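Local coordinates for protein transmembrane oligosaccharyl transferase (Archaeoglobus fulgidus, PDB 3WAJ) that is an archaeal membrane oligosaccharyl transferase of the STT3/AglB family, with a multi-helix transmembrane part that holds a zinc ion and a C-terminal globular part, at residues A[781-786]-A[863-868]; A[822-827]-A[849-854]. All coordinates share one frame; numbering follows the deposited sequence.

Contact 1. Residues A[781-786]-A[863-868]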
ATOM      1  N   VAL A 781      28.220  28.994 -10.423  1.00 62.31           N
ATOM      2  CA  VAL A 781      28.718  28.972 -11.791  1.00 59.54           C
ATOM      3  C   VAL A 781      30.195  29.365 -11.823  1.00 62.36           C
ATOM      4  O   VAL A 781      30.548  30.507 -11.545  1.00 67.32           O
ATOM      5  CB  VAL A 781      27.874  29.861 -12.722  1.00 59.14           C
ATOM      6  CG1 VAL A 781      28.385  29.770 -14.163  1.00 60.12           C
ATOM      7  CG2 VAL A 781      26.415  29.447 -12.651  1.00 54.39           C
ATOM      8  N   VAL A 782      31.058  28.402 -12.134  1.00 63.73           N
ATOM      9  CA  VAL A 782      32.480  28.682 -12.331  1.00 68.11           C
ATOM     10  C   VAL A 782      32.777  28.707 -13.830  1.00 71.21           C
ATOM     11  O   VAL A 782      32.446  27.762 -14.560  1.00 71.33           O
ATOM     12  CB  VAL A 782      33.391  27.665 -11.609  1.00 65.40           C
ATOM     13  CG1 VAL A 782      34.855  27.949 -11.915  1.00 62.47           C
ATOM     14  CG2 VAL A 782      33.155  27.721 -10.113  1.00 63.73           C
ATOM     15  N   THR A 783      33.393  29.795 -14.284  1.00 71.86           N
ATOM     16  CA  THR A 783      33.637  29.992 -15.707  1.00 74.95           C
ATOM     17  C   THR A 783      34.899  30.811 -15.929  1.00 84.73           C
ATOM     18  O   THR A 783      35.434  31.426 -14.998  1.00 88.28           O
ATOM     19  CB  THR A 783      32.456  30.707 -16.371  1.00 73.88           C
ATOM     20  OG1 THR A 783      32.574  30.622 -17.796  1.00 79.04           O
ATOM     21  CG2 THR A 783      32.420  32.165 -15.947  1.00 71.44           C
ATOM     22  N   GLY A 784      35.374  30.827 -17.166  1.00 86.73           N
ATOM     23  CA  GLY A 784      36.586  31.551 -17.487  1.00 88.29           C
ATOM     24  C   GLY A 784      37.205  31.058 -18.777  1.00 90.75           C
ATOM     25  O   GLY A 784      36.567  30.340 -19.546  1.00 89.79           O
ATOM     26  N   LYS A 785      38.457  31.432 -19.011  1.00 93.07           N
ATOM     27  CA  LYS A 785      39.099  31.134 -20.281  1.00 89.09           C
ATOM     28  C   LYS A 785      40.182  30.069 -20.186  1.00 82.92           C
ATOM     29  O   LYS A 785      40.823  29.886 -19.147  1.00 76.42           O
ATOM     30  CB  LYS A 785      39.655  32.415 -20.917  1.00 93.91           C
ATOM     31  CG  LYS A 785      38.603  33.240 -21.651  1.00 94.78           C
ATOM     32  CD  LYS A 785      39.183  34.534 -22.200  1.00 95.78           C
ATOM     33  CE  LYS A 785      39.314  35.596 -21.121  1.00 98.43           C
ATOM     34  NZ  LYS A 785      37.981  36.127 -20.713  1.00 98.39           N
ATOM     35  N   VAL A 786      40.373  29.366 -21.294  1.00 84.67           N
ATOM     36  CA  VAL A 786      41.398  28.344 -21.378  1.00 90.75           C
ATOM     37  C   VAL A 786      42.441  28.739 -22.424  1.00 97.49           C
ATOM     38  O   VAL A 786      42.618  29.924 -22.711  1.00 97.21           O
ATOM     39  CB  VAL A 786      40.782  26.977 -21.712  1.00 88.31           C
ATOM     40  CG1 VAL A 786      40.042  26.425 -20.509  1.00 92.02           C
ATOM     41  CG2 VAL A 786      39.845  27.090 -22.906  1.00 86.49           C
ATOM     42  N   ILE A 863      28.018  33.776 -10.053  1.00 74.83           N
ATOM     43  CA  ILE A 863      28.973  33.488 -11.117  1.00 71.64           C
ATOM     44  C   ILE A 863      30.386  33.767 -10.625  1.00 69.10           C
ATOM     45  O   ILE A 863      30.629  34.772  -9.964  1.00 71.26           O
ATOM     46  CB  ILE A 863      28.666  34.307 -12.390  1.00 68.07           C
ATOM     47  CG1 ILE A 863      27.211  34.077 -12.826  1.00 68.67           C
ATOM     48  CG2 ILE A 863      29.622  33.943 -13.507  1.00 64.75           C
ATOM     49  CD1 ILE A 863      26.885  34.568 -14.234  1.00 64.77           C
ATOM     50  N   ILE A 864      31.309  32.861 -10.928  1.00 71.26           N
ATOM     51  CA  ILE A 864      32.701  32.992 -10.502  1.00 72.25           C
ATOM     52  C   ILE A 864      33.644  32.952 -11.703  1.00 78.30           C
ATOM     53  O   ILE A 864      33.605  32.015 -12.506  1.00 77.86           O
ATOM     54  CB  ILE A 864      33.098  31.883  -9.510  1.00 71.44           C
ATOM     55  CG1 ILE A 864      32.513  32.170  -8.125  1.00 69.26           C
ATOM     56  CG2 ILE A 864      34.620  31.734  -9.439  1.00 68.75           C
ATOM     57  CD1 ILE A 864      32.743  31.061  -7.115  1.00 64.94           C
ATOM     58  N   GLN A 865      34.489  33.975 -11.823  1.00 86.55           N
ATOM     59  CA  GLN A 865      35.464  34.050 -12.906  1.00 87.56           C
ATOM     60  C   GLN A 865      36.738  33.336 -12.494  1.00 82.74           C
ATOM     61  O   GLN A 865      37.313  33.648 -11.453  1.00 80.46           O
ATOM     62  CB  GLN A 865      35.785  35.508 -13.247  1.00 87.50           C
ATOM     63  CG  GLN A 865      34.568  36.418 -13.403  1.00 90.36           C
ATOM     64  CD  GLN A 865      33.750  36.112 -14.645  1.00 92.86           C
ATOM     65  OE1 GLN A 865      34.208  35.418 -15.553  1.00 93.54           O
ATOM     66  NE2 GLN A 865      32.528  36.635 -14.689  1.00 94.44           N
ATOM     67  N   LEU A 866      37.167  32.366 -13.294  1.00 82.52           N
ATOM     68  CA  LEU A 866      38.471  31.749 -13.078  1.00 90.22           C
ATOM     69  C   LEU A 866      39.169  31.467 -14.399  1.00 97.19           C
ATOM     70  O   LEU A 866      38.737  30.604 -15.168  1.00 94.40           O
ATOM     71  CB  LEU A 866      38.373  30.471 -12.242  1.00 90.60           C
ATOM     72  CG  LEU A 866      39.510  30.388 -11.221  1.00 92.51           C
ATOM     73  CD1 LEU A 866      39.374  31.508 -10.207  1.00 92.35           C
ATOM     74  CD2 LEU A 866      39.522  29.069 -10.513  1.00 92.39           C
ATOM     75  N   ASP A 867      40.245  32.210 -14.656  1.00103.57           N
ATOM     76  CA  ASP A 867      41.045  32.011 -15.853  1.00108.22           C
ATOM     77  C   ASP A 867      41.922  30.771 -15.694  1.00109.09           C
ATOM     78  O   ASP A 867      42.511  30.539 -14.637  1.00103.49           O
ATOM     79  CB  ASP A 867      41.902  33.244 -16.145  1.00115.18           C
ATOM     80  CG  ASP A 867      41.656  33.809 -17.535  1.00121.25           C
ATOM     81  OD1 ASP A 867      40.497  33.743 -18.004  1.00121.92           O
ATOM     82  OD2 ASP A 867      42.620  34.315 -18.158  1.00122.96           O
ATOM     83  N   LEU A 868      41.985  29.965 -16.747  1.00117.42           N
ATOM     84  CA  LEU A 868      42.793  28.754 -16.739  1.00 81.32           C
ATOM     85  C   LEU A 868      43.795  28.795 -17.896  1.00 83.23           C
ATOM     86  O   LEU A 868      43.975  27.821 -18.621  1.00 85.17           O
ATOM     87  CB  LEU A 868      41.897  27.504 -16.811  1.00 81.13           C
ATOM     88  CG  LEU A 868      40.886  27.261 -15.674  1.00 76.29           C
ATOM     89  CD1 LEU A 868      40.035  26.023 -15.936  1.00 76.69           C
ATOM     90  CD2 LEU A 868      41.583  27.131 -14.332  1.00 72.74           C
TER
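Val781 to Thr783 and Ile863 to Gln865 are joined mainly through their backbones, as two neighbouring parallel strands whose short axes approach to 4.6 Å at an angle of 32°. In the staggered bonding of a parallel pair, Ile864 gives its N-H to Val781 O and takes the N-H of Thr783 on its own carbonyl, with Thr783 N and Ile864 O 2.9 Å apart. Leu866 N, bonded to Thr783 O, carries the bonding one step past the strand end. After this the pattern breaks: the carboxylate of Asp867 takes over the next N-H, Lys785 N lying 3.2 Å from Asp867 OD1 and meeting it from above the carboxylate plane. Leu868 N to Lys785 O restores a backbone bond. Gly784 suits the break, because with no beta carbon it can bring its CA within 3.3 Å of Leu866 O, at backbone angles that other residues rarely adopt.

The apolar contacts divide between the two faces. On one, Val781 CB lies 4.3 Å from Ile863 CG1, and Thr783 CG2 touches Ile863 CG2 and runs beside Gln865. With Thr783 OG1 anti to its own N (chi1 -167°), the methyl faces strand 863-865 while the hydroxyl bonds to Tyr820 O of strand 819-824, on the other flank of 780-785. On the other face, Val782 CG2 meets Ile864 CB at 4.2 Å and its CG1 meets Leu866 CB; Ile851 and Ile853 lie against this layer. Beta-branched valine, isoleucine and threonine favour such extended backbones.

Lys785 and Asp867, both exposed, add opposite charges, with NZ 4.4 Å from OD1, too far for a salt bridge. Backbone bonds and aliphatic packing therefore carry the contact, with one carboxylate-to-amide bond at the break and the lysine charge probably a modest addition.

Contact 2. Residues A[822-827]-A[849-854]; sequences VVLPYS and KEITIY
Leu824 CD1 touches two isoleucines of the loop, 4.3 Å from Ile851 CD1 and also 4.3 Å from Ile853 CG1, the two meeting it from directions nearly at right angles. All three side chains are buried, and their slim aliphatic branches fill a layer in which no hydrogen bond passes between the two segments. Ile853 reaches further along its partner: its CB comes to 3.8 Å from Tyr826 O, with CG2 close by. Because CG1 stands anti to the carbonyl carbon (chi1 -60°), that branch goes to Leu824, and CB and the CG2 methyl are left against Tyr826 O. Beyond it Ser827, small enough for close approach, sets its CA 3.5 Å from Ile853 O and its CB 3.6 Å from Tyr854 C.

Here a strand end meets the connection between a strand and a helix. Residues 822-824 close an edge strand of a three-stranded mixed sheet, while 849-854 leads from strand 847-848 of a four-stranded antiparallel sheet to helix 855-860, with Tyr854 as its N-cap. The two sheets belong to the peripheral domain of the long AglB type, and Leu824 and Ile853 both also pack on Tyr840 of the antiparallel sheet.

Further partners position this first shell. Backbone hydrogen bonds tie Ile851 to Tyr840, holding the loop alongside that strand, and Tyr840 OH bonds to Tyr826 O, so this buried carbonyl has a polar partner beside its apolar one. With chi1 at 69°, Ser827 directs OG to Glu855 OE1 in the first turn of the helix, while Tyr854 N is bonded to Gln857 OE1. The CB of Tyr826 points away from the loop; its ring packs on Phe807 and its hydroxyl bonds to Met695 N.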
ATOM      1  N   VAL A 822      31.204  25.775 -15.677  1.00 66.63           N
ATOM      2  CA  VAL A 822      30.813  24.615 -14.882  1.00 63.69           C
ATOM      3  C   VAL A 822      30.008  24.993 -13.625  1.00 65.25           C
ATOM      4  O   VAL A 822      30.300  25.991 -12.954  1.00 63.70           O
ATOM      5  CB  VAL A 822      32.023  23.705 -14.556  1.00 53.94           C
ATOM      6  CG1 VAL A 822      32.948  24.365 -13.564  1.00 51.58           C
ATOM      7  CG2 VAL A 822      31.548  22.358 -14.032  1.00 55.85           C
ATOM      8  N   VAL A 823      28.982  24.197 -13.333  1.00 60.06           N
ATOM      9  CA  VAL A 823      28.101  24.435 -12.191  1.00 58.13           C
ATOM     10  C   VAL A 823      28.391  23.399 -11.094  1.00 58.23           C
ATOM     11  O   VAL A 823      28.254  22.195 -11.320  1.00 58.18           O
ATOM     12  CB  VAL A 823      26.617  24.387 -12.633  1.00 58.03           C
ATOM     13  CG1 VAL A 823      25.684  24.935 -11.549  1.00 52.58           C
ATOM     14  CG2 VAL A 823      26.435  25.178 -13.911  1.00 54.70           C
ATOM     15  N   LEU A 824      28.805  23.877  -9.919  1.00 58.59           N
ATOM     16  CA  LEU A 824      29.191  23.015  -8.798  1.00 54.32           C
ATOM     17  C   LEU A 824      28.156  23.109  -7.667  1.00 57.87           C
ATOM     18  O   LEU A 824      27.740  24.208  -7.294  1.00 61.60           O
ATOM     19  CB  LEU A 824      30.579  23.410  -8.283  1.00 52.46           C
ATOM     20  CG  LEU A 824      31.676  23.579  -9.341  1.00 53.89           C
ATOM     21  CD1 LEU A 824      33.014  23.994  -8.729  1.00 55.35           C
ATOM     22  CD2 LEU A 824      31.847  22.302 -10.139  1.00 52.70           C
ATOM     23  N   PRO A 825      27.728  21.957  -7.121  1.00 53.32           N
ATOM     24  CA  PRO A 825      26.684  21.967  -6.087  1.00 49.65           C
ATOM     25  C   PRO A 825      27.198  21.827  -4.650  1.00 51.41           C
ATOM     26  O   PRO A 825      26.408  21.999  -3.723  1.00 52.53           O
ATOM     27  CB  PRO A 825      25.852  20.733  -6.446  1.00 47.46           C
ATOM     28  CG  PRO A 825      26.875  19.769  -6.984  1.00 43.53           C
ATOM     29  CD  PRO A 825      27.990  20.593  -7.614  1.00 45.75           C
ATOM     30  N   TYR A 826      28.472  21.499  -4.449  1.00 51.00           N
ATOM     31  CA  TYR A 826      28.964  21.345  -3.078  1.00 48.92           C
ATOM     32  C   TYR A 826      29.642  22.620  -2.579  1.00 49.13           C
ATOM     33  O   TYR A 826      30.410  23.250  -3.307  1.00 56.03           O
ATOM     34  CB  TYR A 826      29.913  20.148  -2.954  1.00 43.50           C
ATOM     35  CG  TYR A 826      29.223  18.799  -2.994  1.00 41.79           C
ATOM     36  CD1 TYR A 826      28.513  18.325  -1.890  1.00 43.16           C
ATOM     37  CD2 TYR A 826      29.297  17.989  -4.123  1.00 36.71           C
ATOM     38  CE1 TYR A 826      27.886  17.084  -1.916  1.00 41.77           C
ATOM     39  CE2 TYR A 826      28.679  16.747  -4.151  1.00 36.02           C
ATOM     40  CZ  TYR A 826      27.981  16.306  -3.051  1.00 35.15           C
ATOM     41  OH  TYR A 826      27.374  15.083  -3.099  1.00 32.89           O
ATOM     42  N   SER A 827      29.346  23.004  -1.341  1.00 46.07           N
ATOM     43  CA  SER A 827      30.015  24.152  -0.719  1.00 51.28           C
ATOM     44  C   SER A 827      30.829  23.688   0.474  1.00 57.37           C
ATOM     45  O   SER A 827      30.667  22.560   0.956  1.00 54.14           O
ATOM     46  CB  SER A 827      29.014  25.215  -0.271  1.00 47.77           C
ATOM     47  OG  SER A 827      28.231  24.757   0.817  1.00 51.07           O
ATOM     48  N   LYS A 849      43.979  24.215 -10.769  1.00 87.76           N
ATOM     49  CA  LYS A 849      43.681  25.161  -9.706  1.00 85.82           C
ATOM     50  C   LYS A 849      42.981  24.487  -8.533  1.00 80.80           C
ATOM     51  O   LYS A 849      42.893  23.262  -8.457  1.00 78.77           O
ATOM     52  CB  LYS A 849      42.838  26.322 -10.234  1.00 88.79           C
ATOM     53  CG  LYS A 849      43.513  27.178 -11.298  1.00 89.99           C
ATOM     54  CD  LYS A 849      44.549  28.112 -10.691  1.00 94.07           C
ATOM     55  CE  LYS A 849      45.189  29.005 -11.753  1.00 97.89           C
ATOM     56  NZ  LYS A 849      44.197  29.863 -12.476  1.00 97.88           N
ATOM     57  N   GLU A 850      42.463  25.309  -7.631  1.00 76.34           N
ATOM     58  CA  GLU A 850      42.032  24.842  -6.329  1.00 71.72           C
ATOM     59  C   GLU A 850      40.999  25.834  -5.792  1.00 78.06           C
ATOM     60  O   GLU A 850      41.360  26.820  -5.144  1.00 85.63           O
ATOM     61  CB  GLU A 850      43.254  24.789  -5.406  1.00 66.93           C
ATOM     62  CG  GLU A 850      43.201  23.778  -4.282  1.00 72.48           C
ATOM     63  CD  GLU A 850      43.929  22.491  -4.619  1.00 85.59           C
ATOM     64  OE1 GLU A 850      44.236  22.280  -5.813  1.00 90.73           O
ATOM     65  OE2 GLU A 850      44.194  21.694  -3.690  1.00 88.62           O
ATOM     66  N   ILE A 851      39.721  25.578  -6.075  1.00 73.51           N
ATOM     67  CA  ILE A 851      38.630  26.468  -5.670  1.00 71.63           C
ATOM     68  C   ILE A 851      37.965  25.996  -4.386  1.00 70.32           C
ATOM     69  O   ILE A 851      37.740  24.793  -4.188  1.00 70.33           O
ATOM     70  CB  ILE A 851      37.476  26.482  -6.698  1.00 74.00           C
ATOM     71  CG1 ILE A 851      37.947  26.086  -8.092  1.00 74.79           C
ATOM     72  CG2 ILE A 851      36.736  27.822  -6.700  1.00 69.94           C
ATOM     73  CD1 ILE A 851      36.799  25.959  -9.074  1.00 75.63           C
ATOM     74  N   THR A 852      37.605  26.946  -3.534  1.00 64.47           N
ATOM     75  CA  THR A 852      36.661  26.653  -2.467  1.00 68.08           C
ATOM     76  C   THR A 852      35.399  27.474  -2.742  1.00 69.51           C
ATOM     77  O   THR A 852      35.482  28.637  -3.157  1.00 69.03           O
ATOM     78  CB  THR A 852      37.249  26.913  -1.063  1.00 65.84           C
ATOM     79  OG1 THR A 852      36.672  28.098  -0.498  1.00 65.93           O
ATOM     80  CG2 THR A 852      38.769  27.040  -1.140  1.00 59.45           C
ATOM     81  N   ILE A 853      34.239  26.846  -2.549  1.00 64.92           N
ATOM     82  CA  ILE A 853      32.950  27.468  -2.845  1.00 63.11           C
ATOM     83  C   ILE A 853      32.185  27.679  -1.545  1.00 61.45           C
ATOM     84  O   ILE A 853      32.255  26.842  -0.641  1.00 68.36           O
ATOM     85  CB  ILE A 853      32.105  26.569  -3.780  1.00 70.15           C
ATOM     86  CG1 ILE A 853      32.835  26.326  -5.103  1.00 70.89           C
ATOM     87  CG2 ILE A 853      30.737  27.182  -4.052  1.00 66.52           C
ATOM     88  CD1 ILE A 853      32.955  27.574  -5.957  1.00 70.74           C
ATOM     89  N   TYR A 854      31.446  28.782  -1.448  1.00 57.96           N
ATOM     90  CA  TYR A 854      30.641  29.037  -0.254  1.00 58.29           C
ATOM     91  C   TYR A 854      29.140  28.826  -0.496  1.00 58.10           C
ATOM     92  O   TYR A 854      28.648  28.932  -1.635  1.00 52.34           O
ATOM     93  CB  TYR A 854      30.981  30.415   0.359  1.00 58.94           C
ATOM     94  CG  TYR A 854      32.438  30.477   0.750  1.00 69.33           C
ATOM     95  CD1 TYR A 854      32.873  29.946   1.961  1.00 77.03           C
ATOM     96  CD2 TYR A 854      33.390  31.006  -0.115  1.00 71.68           C
ATOM     97  CE1 TYR A 854      34.216  29.970   2.319  1.00 78.70           C
ATOM     98  CE2 TYR A 854      34.740  31.033   0.233  1.00 76.68           C
ATOM     99  CZ  TYR A 854      35.146  30.513   1.452  1.00 78.35           C
ATOM    100  OH  TYR A 854      36.477  30.532   1.810  1.00 76.96           O
TER

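Overall arrangement
Contact 2 is nested within the chain loop that contact 1 closes, and their centres lie about 11 Å apart. The strands 780-785 and 819-824 are neighbours in one sheet, so both contacts reach it, contact 2 through 822-824, with Val782 O and Val822 N 2.6 Å apart in a probable hydrogen bond. A second junction is apolar: Ile864 CD1 of contact 1 packs 3.7 Å from Ile853 CD1 of contact 2, and Leu868 CD2 lies 3.6 Å from Lys849 CG. Both lie far from the centre of the chain, about 50 and 42 Å between centres, though contact 2 is largely buried and contact 1 is at the surface. The zinc ligands Asp47, Asp161 and His163 take no part in either.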